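Local coordinates for protein benzoylformate Decarboxylase (PDB 4K9Q) that probably decarboxylates benzoylformate with the help of thiamine diphosphate, which it holds together with a magnesium ion, at residues A[15-20]-A[141-146]; A[219-224]-A[243-248]; A[275-280]-A[304-309]. One frame throughout, in Å; residues are numbered along the deposited sequence.

Contact 1 (A[15-20]-A[141-146])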
ATOM      1  N   LEU A  15      -9.983  -4.961 -29.935  1.00 16.17           N
ATOM      2  CA  LEU A  15      -8.876  -5.663 -29.286  1.00 15.23           C
ATOM      3  C   LEU A  15      -8.986  -7.180 -29.384  1.00 16.05           C
ATOM      4  O   LEU A  15      -8.039  -7.894 -29.038  1.00 19.10           O
ATOM      5  CB  LEU A  15      -8.773  -5.243 -27.813  1.00 12.89           C
ATOM      6  CG  LEU A  15      -8.423  -3.763 -27.615  1.00 14.79           C
ATOM      7  CD1 LEU A  15      -8.539  -3.333 -26.153  1.00 15.64           C
ATOM      8  CD2 LEU A  15      -7.026  -3.438 -28.166  1.00 19.74           C
ATOM      9  N   GLN A  16     -10.146  -7.655 -29.841  1.00 15.20           N
ATOM     10  CA  GLN A  16     -10.445  -9.080 -29.946  1.00 18.38           C
ATOM     11  C   GLN A  16     -10.463  -9.790 -28.590  1.00 17.05           C
ATOM     12  O   GLN A  16     -10.036 -10.942 -28.464  1.00 18.81           O
ATOM     13  CB  GLN A  16      -9.497  -9.761 -30.928  1.00 21.96           C
ATOM     14  CG  GLN A  16      -9.548  -9.117 -32.319  1.00 25.67           C
ATOM     15  CD  GLN A  16      -8.651  -9.814 -33.320  1.00 38.97           C
ATOM     16  OE1 GLN A  16      -8.523 -11.038 -33.308  1.00 43.26           O
ATOM     17  NE2 GLN A  16      -8.016  -9.036 -34.189  1.00 43.24           N
ATOM     18  N   VAL A  17     -10.966  -9.084 -27.586  1.00 14.37           N
ATOM     19  CA  VAL A  17     -11.150  -9.644 -26.252  1.00 13.04           C
ATOM     20  C   VAL A  17     -12.656  -9.725 -26.021  1.00 13.39           C
ATOM     21  O   VAL A  17     -13.278  -8.759 -25.576  1.00 13.21           O
ATOM     22  CB  VAL A  17     -10.461  -8.751 -25.198  1.00 12.97           C
ATOM     23  CG1 VAL A  17     -10.713  -9.267 -23.779  1.00 13.68           C
ATOM     24  CG2 VAL A  17      -8.955  -8.685 -25.487  1.00 15.76           C
ATOM     25  N   THR A  18     -13.248 -10.866 -26.355  1.00 13.29           N
ATOM     26  CA  THR A  18     -14.709 -10.953 -26.372  1.00 14.54           C
ATOM     27  C   THR A  18     -15.269 -12.070 -25.484  1.00 16.28           C
ATOM     28  O   THR A  18     -16.428 -12.473 -25.629  1.00 15.92           O
ATOM     29  CB  THR A  18     -15.259 -11.081 -27.813  1.00 20.21           C
ATOM     30  OG1 THR A  18     -14.786 -12.296 -28.401  1.00 22.40           O
ATOM     31  CG2 THR A  18     -14.794  -9.897 -28.665  1.00 18.54           C
ATOM     32  N   THR A  19     -14.444 -12.561 -24.565  1.00 12.77           N
ATOM     33  CA  THR A  19     -14.918 -13.508 -23.564  1.00 13.80           C
ATOM     34  C   THR A  19     -14.859 -12.903 -22.171  1.00 13.25           C
ATOM     35  O   THR A  19     -13.840 -12.343 -21.773  1.00 13.72           O
ATOM     36  CB  THR A  19     -14.124 -14.826 -23.576  1.00 13.80           C
ATOM     37  OG1 THR A  19     -14.197 -15.408 -24.884  1.00 19.28           O
ATOM     38  CG2 THR A  19     -14.718 -15.809 -22.559  1.00 14.37           C
ATOM     39  N   VAL A  20     -15.963 -13.035 -21.435  1.00 10.75           N
ATOM     40  CA  VAL A  20     -16.050 -12.603 -20.052  1.00 12.16           C
ATOM     41  C   VAL A  20     -16.353 -13.822 -19.184  1.00 11.83           C
ATOM     42  O   VAL A  20     -17.378 -14.479 -19.375  1.00 12.51           O
ATOM     43  CB  VAL A  20     -17.197 -11.573 -19.850  1.00 10.87           C
ATOM     44  CG1 VAL A  20     -17.334 -11.220 -18.371  1.00 11.08           C
ATOM     45  CG2 VAL A  20     -16.983 -10.309 -20.705  1.00 11.95           C
ATOM     46  N   ARG A 141      -5.620   1.025 -21.453  1.00  9.66           N
ATOM     47  CA  ARG A 141      -4.411   1.003 -20.626  1.00 11.90           C
ATOM     48  C   ARG A 141      -4.286  -0.341 -19.912  1.00 12.18           C
ATOM     49  O   ARG A 141      -3.188  -0.859 -19.740  1.00 11.16           O
ATOM     50  CB  ARG A 141      -4.416   2.156 -19.619  1.00 11.10           C
ATOM     51  CG  ARG A 141      -3.181   2.203 -18.712  1.00 11.52           C
ATOM     52  CD  ARG A 141      -3.072   3.539 -17.975  1.00 13.62           C
ATOM     53  NE  ARG A 141      -1.996   3.473 -16.992  1.00 13.04           N
ATOM     54  CZ  ARG A 141      -1.794   4.351 -16.016  1.00 13.25           C
ATOM     55  NH1 ARG A 141      -2.578   5.417 -15.876  1.00 12.81           N
ATOM     56  NH2 ARG A 141      -0.779   4.166 -15.180  1.00 14.63           N
ATOM     57  N   ALA A 142      -5.418  -0.903 -19.490  1.00 11.22           N
ATOM     58  CA  ALA A 142      -5.417  -2.228 -18.859  1.00 10.60           C
ATOM     59  C   ALA A 142      -4.858  -3.287 -19.823  1.00  9.96           C
ATOM     60  O   ALA A 142      -3.962  -4.060 -19.463  1.00 10.91           O
ATOM     61  CB  ALA A 142      -6.832  -2.608 -18.387  1.00  9.96           C
ATOM     62  N   TYR A 143      -5.374  -3.304 -21.048  1.00  8.68           N
ATOM     63  CA  TYR A 143      -4.905  -4.233 -22.068  1.00 10.32           C
ATOM     64  C   TYR A 143      -3.409  -4.046 -22.339  1.00 11.88           C
ATOM     65  O   TYR A 143      -2.652  -5.018 -22.375  1.00 12.58           O
ATOM     66  CB  TYR A 143      -5.700  -4.031 -23.370  1.00 12.32           C
ATOM     67  CG  TYR A 143      -5.277  -4.931 -24.515  1.00 11.30           C
ATOM     68  CD1 TYR A 143      -4.128  -4.668 -25.253  1.00 14.16           C
ATOM     69  CD2 TYR A 143      -6.049  -6.030 -24.882  1.00 13.63           C
ATOM     70  CE1 TYR A 143      -3.745  -5.483 -26.299  1.00 14.10           C
ATOM     71  CE2 TYR A 143      -5.671  -6.853 -25.926  1.00 14.08           C
ATOM     72  CZ  TYR A 143      -4.513  -6.575 -26.632  1.00 15.80           C
ATOM     73  OH  TYR A 143      -4.146  -7.396 -27.680  1.00 17.38           O
ATOM     74  N   ALA A 144      -3.001  -2.793 -22.533  1.00 11.36           N
ATOM     75  CA  ALA A 144      -1.605  -2.468 -22.832  1.00 12.64           C
ATOM     76  C   ALA A 144      -0.684  -2.923 -21.716  1.00 12.43           C
ATOM     77  O   ALA A 144       0.365  -3.518 -21.963  1.00 16.14           O
ATOM     78  CB  ALA A 144      -1.445  -0.981 -23.063  1.00 11.27           C
ATOM     79  N   THR A 145      -1.080  -2.649 -20.478  1.00  9.78           N
ATOM     80  CA  THR A 145      -0.252  -3.016 -19.331  1.00 11.74           C
ATOM     81  C   THR A 145      -0.119  -4.531 -19.215  1.00 11.35           C
ATOM     82  O   THR A 145       0.970  -5.064 -18.972  1.00 13.34           O
ATOM     83  CB  THR A 145      -0.827  -2.448 -18.035  1.00 13.50           C
ATOM     84  OG1 THR A 145      -0.916  -1.016 -18.139  1.00 13.76           O
ATOM     85  CG2 THR A 145       0.050  -2.835 -16.847  1.00 12.49           C
ATOM     86  N   ALA A 146      -1.231  -5.230 -19.397  1.00 12.07           N
ATOM     87  CA  ALA A 146      -1.250  -6.682 -19.256  1.00  9.93           C
ATOM     88  C   ALA A 146      -0.432  -7.386 -20.337  1.00 13.14           C
ATOM     89  O   ALA A 146       0.219  -8.397 -20.066  1.00 11.26           O
ATOM     90  CB  ALA A 146      -2.694  -7.198 -19.271  1.00 11.48           C
TER
HETATM   91  O   HOH W   1      -5.838  -9.503 -28.141  1.00 23.91           O
HETATM   92  O   HOH W   2      -5.606  -6.934 -30.207  1.00 33.29           O
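The Schellman motif that ends helix 4-15 at Gln16 brings Leu15 and Val17 to the aromatic ring of Tyr143, on helix 135-147. Leu15 CD2 stands over the middle of one face, 4.1 Å from the centroid of the Tyr143 ring and directly on its normal, a textbook CH-pi contact. The other methyl, Leu15 CD1, lies 3.9 Å from Tyr143 CD2, while Val17 CG2 comes to the edge of the ring, near its plane, at 3.8 Å from Tyr143 CE2. With CG anti to the backbone N (chi1 179°), Tyr143 extends from its helix with one face to Leu15 and the CE2 edge to Val17. From Val17 the chain soon enters strand 19-22 of the parallel sheet in the N-terminal thiamine diphosphate domain, where Val17 also packs on Ile66 of the neighbouring strand. Solvent bridges the polar end. Two waters each donate to Leu15 O at 2.9 Å and each bond to Tyr143 OH, one at 2.7 Å and the other at 3.0 Å. With a phenylalanine in place of Tyr143, both waters would probably lose their phenolic partner and Leu15 O its solvent bridge to helix 135-147.

Contact 2 (A[219-224]-A[243-248]); sequences AFAERL and HPLFQG
Glu222 OE2 accepts a hydrogen bond from His243 NE2, 2.7 Å long and nearly straight at 175°. The carboxylate oxygen uses its anti lone pair and lies almost in the imidazole plane, although the two flat groups are turned 38° against each other. The opposite nitrogen of the ring is also engaged: Leu245 N donates to His243 ND1 at 3.1 Å. One nitrogen gives and the other accepts, so the rotation of the ring is fixed, and the pattern is consistent with a neutral imidazole protonated at NE2, polarised by the nearby carboxylate. With CG anti to the backbone N (chi1 -168°), the His243 ring is carried across to Glu222 on helix 214-224, NE2 foremost. Beside this polar pair the contact is apolar. Leu245 CD1 presses on the helix backbone, 3.3 Å from Ala221 O, and lies 4.0 Å from Ala221 CB. A type I turn from His243 to Phe246, closed by Phe246 N to His243 O at 2.9 Å, holds histidine and leucine on one short loop. That turn leads into edge strand 246-249, next to strand 228-230, which follows helix 214-224. Helix over parallel sheet, with strand order 3-2-1-4-5-6, is the arrangement of a Rossmann-like domain.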
ATOM      1  N   ALA A 219      16.578 -26.718 -31.151  1.00 17.26           N
ATOM      2  CA  ALA A 219      17.714 -26.360 -31.996  1.00 15.50           C
ATOM      3  C   ALA A 219      18.942 -25.987 -31.169  1.00 17.32           C
ATOM      4  O   ALA A 219      20.056 -26.432 -31.461  1.00 19.41           O
ATOM      5  CB  ALA A 219      17.337 -25.233 -32.951  1.00 21.47           C
ATOM      6  N   PHE A 220      18.736 -25.171 -30.138  1.00 16.72           N
ATOM      7  CA  PHE A 220      19.823 -24.711 -29.281  1.00 16.91           C
ATOM      8  C   PHE A 220      20.498 -25.887 -28.574  1.00 18.75           C
ATOM      9  O   PHE A 220      21.716 -26.002 -28.567  1.00 18.37           O
ATOM     10  CB  PHE A 220      19.287 -23.708 -28.252  1.00 17.85           C
ATOM     11  CG  PHE A 220      20.360 -22.912 -27.563  1.00 19.27           C
ATOM     12  CD1 PHE A 220      21.085 -21.959 -28.259  1.00 20.49           C
ATOM     13  CD2 PHE A 220      20.641 -23.115 -26.222  1.00 18.42           C
ATOM     14  CE1 PHE A 220      22.081 -21.217 -27.630  1.00 25.38           C
ATOM     15  CE2 PHE A 220      21.636 -22.379 -25.582  1.00 23.32           C
ATOM     16  CZ  PHE A 220      22.357 -21.429 -26.289  1.00 24.66           C
ATOM     17  N   ALA A 221      19.694 -26.761 -27.977  1.00 13.22           N
ATOM     18  CA  ALA A 221      20.214 -27.911 -27.247  1.00 15.00           C
ATOM     19  C   ALA A 221      20.987 -28.856 -28.167  1.00 16.96           C
ATOM     20  O   ALA A 221      22.022 -29.403 -27.786  1.00 18.58           O
ATOM     21  CB  ALA A 221      19.070 -28.668 -26.569  1.00 16.99           C
ATOM     22  N   GLU A 222      20.467 -29.057 -29.371  1.00 15.46           N
ATOM     23  CA  GLU A 222      21.090 -29.968 -30.325  1.00 17.63           C
ATOM     24  C   GLU A 222      22.395 -29.372 -30.862  1.00 22.33           C
ATOM     25  O   GLU A 222      23.342 -30.096 -31.170  1.00 24.14           O
ATOM     26  CB  GLU A 222      20.120 -30.311 -31.460  1.00 17.98           C
ATOM     27  CG  GLU A 222      18.985 -31.238 -31.012  1.00 18.50           C
ATOM     28  CD  GLU A 222      18.012 -31.602 -32.120  1.00 21.79           C
ATOM     29  OE1 GLU A 222      18.067 -30.979 -33.197  1.00 24.80           O
ATOM     30  OE2 GLU A 222      17.175 -32.509 -31.906  1.00 20.62           O
ATOM     31  N   ARG A 223      22.438 -28.048 -30.954  1.00 18.48           N
ATOM     32  CA  ARG A 223      23.652 -27.347 -31.362  1.00 21.36           C
ATOM     33  C   ARG A 223      24.781 -27.591 -30.358  1.00 22.74           C
ATOM     34  O   ARG A 223      25.941 -27.745 -30.737  1.00 23.87           O
ATOM     35  CB  ARG A 223      23.369 -25.846 -31.488  1.00 19.31           C
ATOM     36  CG  ARG A 223      24.535 -25.026 -32.049  1.00 24.81           C
ATOM     37  CD  ARG A 223      24.764 -25.359 -33.510  1.00 27.58           C
ATOM     38  NE  ARG A 223      23.623 -24.993 -34.344  1.00 33.08           N
ATOM     39  CZ  ARG A 223      23.493 -23.814 -34.945  1.00 37.99           C
ATOM     40  NH1 ARG A 223      24.435 -22.897 -34.795  1.00 33.22           N
ATOM     41  NH2 ARG A 223      22.426 -23.551 -35.693  1.00 35.00           N
ATOM     42  N   LEU A 224      24.439 -27.627 -29.074  1.00 20.91           N
ATOM     43  CA  LEU A 224      25.429 -27.840 -28.019  1.00 20.35           C
ATOM     44  C   LEU A 224      25.617 -29.298 -27.643  1.00 23.79           C
ATOM     45  O   LEU A 224      26.594 -29.651 -26.983  1.00 27.39           O
ATOM     46  CB  LEU A 224      25.039 -27.065 -26.764  1.00 20.58           C
ATOM     47  CG  LEU A 224      25.080 -25.553 -26.837  1.00 23.80           C
ATOM     48  CD1 LEU A 224      24.518 -24.966 -25.553  1.00 24.81           C
ATOM     49  CD2 LEU A 224      26.512 -25.088 -27.069  1.00 30.04           C
ATOM     50  N   HIS A 243      13.137 -36.629 -25.830  1.00 19.22           N
ATOM     51  CA  HIS A 243      14.316 -36.270 -26.614  1.00 15.55           C
ATOM     52  C   HIS A 243      15.557 -36.865 -25.943  1.00 17.93           C
ATOM     53  O   HIS A 243      15.675 -36.847 -24.714  1.00 15.93           O
ATOM     54  CB  HIS A 243      14.438 -34.749 -26.704  1.00 15.22           C
ATOM     55  CG  HIS A 243      15.441 -34.275 -27.708  1.00 17.24           C
ATOM     56  ND1 HIS A 243      16.799 -34.303 -27.478  1.00 19.39           N
ATOM     57  CD2 HIS A 243      15.281 -33.750 -28.946  1.00 19.11           C
ATOM     58  CE1 HIS A 243      17.433 -33.817 -28.532  1.00 19.75           C
ATOM     59  NE2 HIS A 243      16.533 -33.473 -29.436  1.00 17.34           N
ATOM     60  N   PRO A 244      16.489 -37.410 -26.745  1.00 18.75           N
ATOM     61  CA  PRO A 244      17.685 -38.054 -26.186  1.00 20.56           C
ATOM     62  C   PRO A 244      18.485 -37.173 -25.227  1.00 16.85           C
ATOM     63  O   PRO A 244      19.162 -37.694 -24.341  1.00 20.00           O
ATOM     64  CB  PRO A 244      18.524 -38.388 -27.426  1.00 19.27           C
ATOM     65  CG  PRO A 244      17.903 -37.613 -28.558  1.00 28.55           C
ATOM     66  CD  PRO A 244      16.450 -37.512 -28.212  1.00 21.36           C
ATOM     67  N   LEU A 245      18.411 -35.859 -25.395  1.00 14.98           N
ATOM     68  CA  LEU A 245      19.170 -34.966 -24.532  1.00 15.00           C
ATOM     69  C   LEU A 245      18.471 -34.704 -23.197  1.00 15.57           C
ATOM     70  O   LEU A 245      19.100 -34.235 -22.244  1.00 14.61           O
ATOM     71  CB  LEU A 245      19.472 -33.646 -25.249  1.00 17.14           C
ATOM     72  CG  LEU A 245      20.411 -33.713 -26.455  1.00 17.94           C
ATOM     73  CD1 LEU A 245      20.593 -32.328 -27.060  1.00 18.65           C
ATOM     74  CD2 LEU A 245      21.755 -34.289 -26.042  1.00 19.85           C
ATOM     75  N   PHE A 246      17.179 -35.016 -23.118  1.00 15.17           N
ATOM     76  CA  PHE A 246      16.408 -34.640 -21.936  1.00 13.80           C
ATOM     77  C   PHE A 246      16.678 -35.558 -20.756  1.00 16.40           C
ATOM     78  O   PHE A 246      16.543 -36.780 -20.873  1.00 15.93           O
ATOM     79  CB  PHE A 246      14.913 -34.621 -22.222  1.00 13.69           C
ATOM     80  CG  PHE A 246      14.107 -34.128 -21.060  1.00 13.94           C
ATOM     81  CD1 PHE A 246      14.135 -32.784 -20.707  1.00 14.38           C
ATOM     82  CD2 PHE A 246      13.329 -34.998 -20.317  1.00 15.29           C
ATOM     83  CE1 PHE A 246      13.397 -32.324 -19.633  1.00 13.83           C
ATOM     84  CE2 PHE A 246      12.586 -34.540 -19.242  1.00 15.16           C
ATOM     85  CZ  PHE A 246      12.624 -33.206 -18.900  1.00 12.87           C
ATOM     86  N   GLN A 247      17.034 -34.970 -19.619  1.00 13.50           N
ATOM     87  CA  GLN A 247      17.424 -35.749 -18.446  1.00 12.66           C
ATOM     88  C   GLN A 247      16.294 -35.955 -17.440  1.00 17.63           C
ATOM     89  O   GLN A 247      16.222 -36.995 -16.784  1.00 17.48           O
ATOM     90  CB  GLN A 247      18.629 -35.108 -17.766  1.00 15.24           C
ATOM     91  CG  GLN A 247      19.815 -34.921 -18.708  1.00 17.04           C
ATOM     92  CD  GLN A 247      20.333 -36.243 -19.248  1.00 19.18           C
ATOM     93  OE1 GLN A 247      20.759 -37.112 -18.487  1.00 19.06           O
ATOM     94  NE2 GLN A 247      20.284 -36.407 -20.565  1.00 17.82           N
ATOM     95  N   GLY A 248      15.415 -34.964 -17.323  1.00 14.19           N
ATOM     96  CA  GLY A 248      14.284 -35.041 -16.409  1.00 14.41           C
ATOM     97  C   GLY A 248      14.020 -33.685 -15.771  1.00 13.76           C
ATOM     98  O   GLY A 248      14.551 -32.677 -16.229  1.00 13.71           O
TER

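Contact 3 (A[275-280]-A[304-309]); sequences FRYYPW and KAVVGD
Val306 meets Phe275 and Tyr277 where two loops of the Rossmann-like central domain come together. One follows strand 266-270; the other links helix 299-303 to edge strand 309-312 and so closes a beta-alpha-beta crossover. The closer side of the contact is centred on the two methyls of Val306. CG2 sits in the crowded position between the backbone N and the carbonyl carbon, and from there it faces both the backbone and a side chain of the other loop: Val306 CG2 is 4.2 Å from Phe275 N and 4.1 Å from Tyr277 OH. The second methyl comes to the edge of the phenol, Val306 CG1 lying 4.2 Å from Tyr277 CE2. No hydrogen bond joins the two segments directly, so the fit rests on shape, helped by a backbone hydrogen bond between Val306 and Val274, the residue just before Phe275.

On its looser side the contact thins out quickly. Val307 CG1 stays 5.3 Å from Phe275 CE2, and the Val307 side chain packs instead on Leu292. Val306 itself is only partly buried, and Asn106 of a neighbouring subunit covers some of it. The aromatic loop is shaped from within, by a cis peptide before Phe275 and an inverse gamma turn centred on Arg276, whose Tyr277 N to Phe275 O bond is weak at 2.9 Å. The Phe275 side chain also reaches Leu257 of helix 254-260. Within the same loop, Phe275 CB lies 3.7 Å above one face of the Tyr277 ring, offset toward its rim.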
ATOM      1  N   PHE A 275      16.426 -20.044  -8.275  1.00 11.80           N
ATOM      2  CA  PHE A 275      15.624 -21.143  -8.810  1.00 12.03           C
ATOM      3  C   PHE A 275      14.333 -21.221  -8.004  1.00 13.36           C
ATOM      4  O   PHE A 275      14.263 -20.707  -6.880  1.00 12.05           O
ATOM      5  CB  PHE A 275      16.341 -22.488  -8.627  1.00 11.23           C
ATOM      6  CG  PHE A 275      17.448 -22.736  -9.601  1.00 11.24           C
ATOM      7  CD1 PHE A 275      17.167 -22.984 -10.936  1.00 11.70           C
ATOM      8  CD2 PHE A 275      18.771 -22.750  -9.172  1.00 11.67           C
ATOM      9  CE1 PHE A 275      18.180 -23.238 -11.840  1.00 11.16           C
ATOM     10  CE2 PHE A 275      19.799 -23.000 -10.073  1.00 12.54           C
ATOM     11  CZ  PHE A 275      19.505 -23.242 -11.405  1.00 15.15           C
ATOM     12  N   ARG A 276      13.332 -21.909  -8.553  1.00 11.81           N
ATOM     13  CA  ARG A 276      12.048 -22.061  -7.875  1.00 11.76           C
ATOM     14  C   ARG A 276      12.122 -23.209  -6.867  1.00 11.72           C
ATOM     15  O   ARG A 276      11.540 -24.287  -7.061  1.00 12.53           O
ATOM     16  CB  ARG A 276      10.920 -22.257  -8.895  1.00 12.45           C
ATOM     17  CG  ARG A 276       9.526 -22.261  -8.291  1.00 13.44           C
ATOM     18  CD  ARG A 276       8.495 -22.292  -9.397  1.00 11.36           C
ATOM     19  NE  ARG A 276       8.396 -20.989 -10.051  1.00 13.99           N
ATOM     20  CZ  ARG A 276       7.844 -20.807 -11.247  1.00 13.76           C
ATOM     21  NH1 ARG A 276       7.358 -21.846 -11.914  1.00 14.40           N
ATOM     22  NH2 ARG A 276       7.784 -19.591 -11.771  1.00 16.62           N
ATOM     23  N   TYR A 277      12.857 -22.964  -5.788  1.00 14.13           N
ATOM     24  CA  TYR A 277      13.011 -23.949  -4.723  1.00 10.88           C
ATOM     25  C   TYR A 277      11.732 -24.079  -3.906  1.00 12.11           C
ATOM     26  O   TYR A 277      10.871 -23.206  -3.933  1.00 13.30           O
ATOM     27  CB  TYR A 277      14.135 -23.531  -3.786  1.00 11.73           C
ATOM     28  CG  TYR A 277      15.513 -23.433  -4.399  1.00 10.47           C
ATOM     29  CD1 TYR A 277      16.131 -24.542  -4.963  1.00 13.26           C
ATOM     30  CD2 TYR A 277      16.229 -22.233  -4.349  1.00 14.57           C
ATOM     31  CE1 TYR A 277      17.419 -24.448  -5.489  1.00 13.48           C
ATOM     32  CE2 TYR A 277      17.514 -22.137  -4.870  1.00 15.31           C
ATOM     33  CZ  TYR A 277      18.102 -23.249  -5.432  1.00 15.73           C
ATOM     34  OH  TYR A 277      19.382 -23.161  -5.938  1.00 14.97           O
ATOM     35  N   TYR A 278      11.619 -25.165  -3.153  1.00 11.14           N
ATOM     36  CA  TYR A 278      10.450 -25.345  -2.298  1.00 15.50           C
ATOM     37  C   TYR A 278      10.863 -25.811  -0.895  1.00 12.16           C
ATOM     38  O   TYR A 278      10.861 -25.010   0.042  1.00 13.49           O
ATOM     39  CB  TYR A 278       9.426 -26.278  -2.961  1.00 16.20           C
ATOM     40  CG  TYR A 278       8.157 -26.487  -2.164  1.00 22.79           C
ATOM     41  CD1 TYR A 278       7.772 -25.580  -1.177  1.00 23.55           C
ATOM     42  CD2 TYR A 278       7.350 -27.587  -2.397  1.00 26.77           C
ATOM     43  CE1 TYR A 278       6.611 -25.776  -0.440  1.00 29.12           C
ATOM     44  CE2 TYR A 278       6.184 -27.789  -1.675  1.00 27.15           C
ATOM     45  CZ  TYR A 278       5.824 -26.881  -0.696  1.00 24.93           C
ATOM     46  OH  TYR A 278       4.663 -27.081   0.028  0.85 31.62           O
ATOM     47  N   PRO A 279      11.251 -27.088  -0.742  1.00 13.46           N
ATOM     48  CA  PRO A 279      11.742 -27.523   0.567  1.00 14.40           C
ATOM     49  C   PRO A 279      13.096 -26.905   0.863  1.00 14.75           C
ATOM     50  O   PRO A 279      13.847 -26.594  -0.066  1.00 13.74           O
ATOM     51  CB  PRO A 279      11.905 -29.035   0.389  1.00 15.67           C
ATOM     52  CG  PRO A 279      12.210 -29.194  -1.056  1.00 13.95           C
ATOM     53  CD  PRO A 279      11.370 -28.156  -1.753  1.00 14.57           C
ATOM     54  N   TRP A 280      13.396 -26.725   2.146  1.00 16.81           N
ATOM     55  CA  TRP A 280      14.719 -26.292   2.556  1.00 16.22           C
ATOM     56  C   TRP A 280      15.649 -27.502   2.629  1.00 16.17           C
ATOM     57  O   TRP A 280      15.443 -28.409   3.439  1.00 18.63           O
ATOM     58  CB  TRP A 280      14.661 -25.557   3.902  1.00 18.73           C
ATOM     59  CG  TRP A 280      15.999 -25.355   4.533  1.00 17.70           C
ATOM     60  CD1 TRP A 280      16.468 -25.940   5.684  1.00 20.41           C
ATOM     61  CD2 TRP A 280      17.062 -24.529   4.043  1.00 17.83           C
ATOM     62  NE1 TRP A 280      17.750 -25.513   5.941  1.00 22.76           N
ATOM     63  CE2 TRP A 280      18.137 -24.647   4.950  1.00 20.23           C
ATOM     64  CE3 TRP A 280      17.206 -23.689   2.931  1.00 17.90           C
ATOM     65  CZ2 TRP A 280      19.338 -23.964   4.775  1.00 21.95           C
ATOM     66  CZ3 TRP A 280      18.399 -23.015   2.759  1.00 18.80           C
ATOM     67  CH2 TRP A 280      19.449 -23.156   3.675  1.00 23.62           C
ATOM     68  N   LYS A 304      16.269 -11.174  -8.507  1.00 13.42           N
ATOM     69  CA  LYS A 304      16.303 -11.902  -7.237  1.00 13.84           C
ATOM     70  C   LYS A 304      16.949 -13.291  -7.327  1.00 13.36           C
ATOM     71  O   LYS A 304      16.860 -14.085  -6.381  1.00 13.57           O
ATOM     72  CB  LYS A 304      14.885 -12.007  -6.644  1.00 10.55           C
ATOM     73  CG  LYS A 304      13.937 -12.901  -7.412  1.00 12.51           C
ATOM     74  CD  LYS A 304      12.506 -12.676  -6.942  1.00 13.92           C
ATOM     75  CE  LYS A 304      11.573 -13.724  -7.506  1.00 11.92           C
ATOM     76  NZ  LYS A 304      10.145 -13.312  -7.342  1.00 16.39           N
ATOM     77  N   ALA A 305      17.600 -13.580  -8.454  1.00 13.37           N
ATOM     78  CA  ALA A 305      18.291 -14.857  -8.645  1.00 13.38           C
ATOM     79  C   ALA A 305      19.309 -15.121  -7.526  1.00 14.05           C
ATOM     80  O   ALA A 305      19.921 -14.193  -6.996  1.00 12.07           O
ATOM     81  CB  ALA A 305      18.985 -14.891 -10.009  1.00 12.64           C
ATOM     82  N   VAL A 306      19.515 -16.391  -7.181  1.00 12.51           N
ATOM     83  CA  VAL A 306      20.455 -16.720  -6.106  1.00 13.31           C
ATOM     84  C   VAL A 306      21.913 -16.625  -6.563  1.00 13.83           C
ATOM     85  O   VAL A 306      22.822 -16.450  -5.749  1.00 14.78           O
ATOM     86  CB  VAL A 306      20.184 -18.124  -5.516  1.00 12.22           C
ATOM     87  CG1 VAL A 306      18.849 -18.152  -4.764  1.00 14.69           C
ATOM     88  CG2 VAL A 306      20.188 -19.179  -6.607  1.00 13.76           C
ATOM     89  N   VAL A 307      22.129 -16.723  -7.871  1.00 12.60           N
ATOM     90  CA  VAL A 307      23.479 -16.778  -8.414  1.00 16.13           C
ATOM     91  C   VAL A 307      23.442 -16.431  -9.897  1.00 13.07           C
ATOM     92  O   VAL A 307      22.396 -16.568 -10.544  1.00 14.50           O
ATOM     93  CB  VAL A 307      24.071 -18.205  -8.253  1.00 13.65           C
ATOM     94  CG1 VAL A 307      23.378 -19.191  -9.197  1.00 15.11           C
ATOM     95  CG2 VAL A 307      25.575 -18.208  -8.483  1.00 18.65           C
ATOM     96  N   GLY A 308      24.573 -15.967 -10.430  1.00 14.33           N
ATOM     97  CA  GLY A 308      24.760 -15.962 -11.872  1.00 14.45           C
ATOM     98  C   GLY A 308      24.816 -14.620 -12.576  1.00 14.24           C
ATOM     99  O   GLY A 308      24.613 -13.561 -11.968  1.00 15.64           O
ATOM    100  N   ASP A 309      25.121 -14.681 -13.869  1.00 12.85           N
ATOM    101  CA  ASP A 309      25.031 -13.515 -14.747  1.00 13.68           C
ATOM    102  C   ASP A 309      23.762 -13.650 -15.581  1.00 13.63           C
ATOM    103  O   ASP A 309      23.534 -14.678 -16.230  1.00 13.27           O
ATOM    104  CB  ASP A 309      26.258 -13.436 -15.657  1.00 14.94           C
ATOM    105  CG  ASP A 309      27.561 -13.418 -14.873  1.00 20.16           C
ATOM    106  OD1 ASP A 309      27.720 -12.546 -13.995  1.00 18.66           O
ATOM    107  OD2 ASP A 309      28.418 -14.293 -15.118  1.00 23.81           O
TER

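None of the three contacts touches another; contacts 2 and 3 come closest, with nearest atoms about 11 Å apart. Contact 1 belongs to the N-terminal thiamine diphosphate domain, whereas contacts 2 and 3 share the central domain and lead into its two outermost strands, 246-249 and 309-312. Their chemistry follows their place. Contact 3, the buried one, has no hydrogen bond across its segments and rests on van der Waals contact of valine methyls with a ring edge, a phenol oxygen and a backbone nitrogen. Contacts 1 and 2, both partly buried, pair an apolar side with a polar one, water-mediated in the first, a direct histidine-carboxylate bond in the second. Other subunits reach contacts 1 and 3, but none touches contact 2.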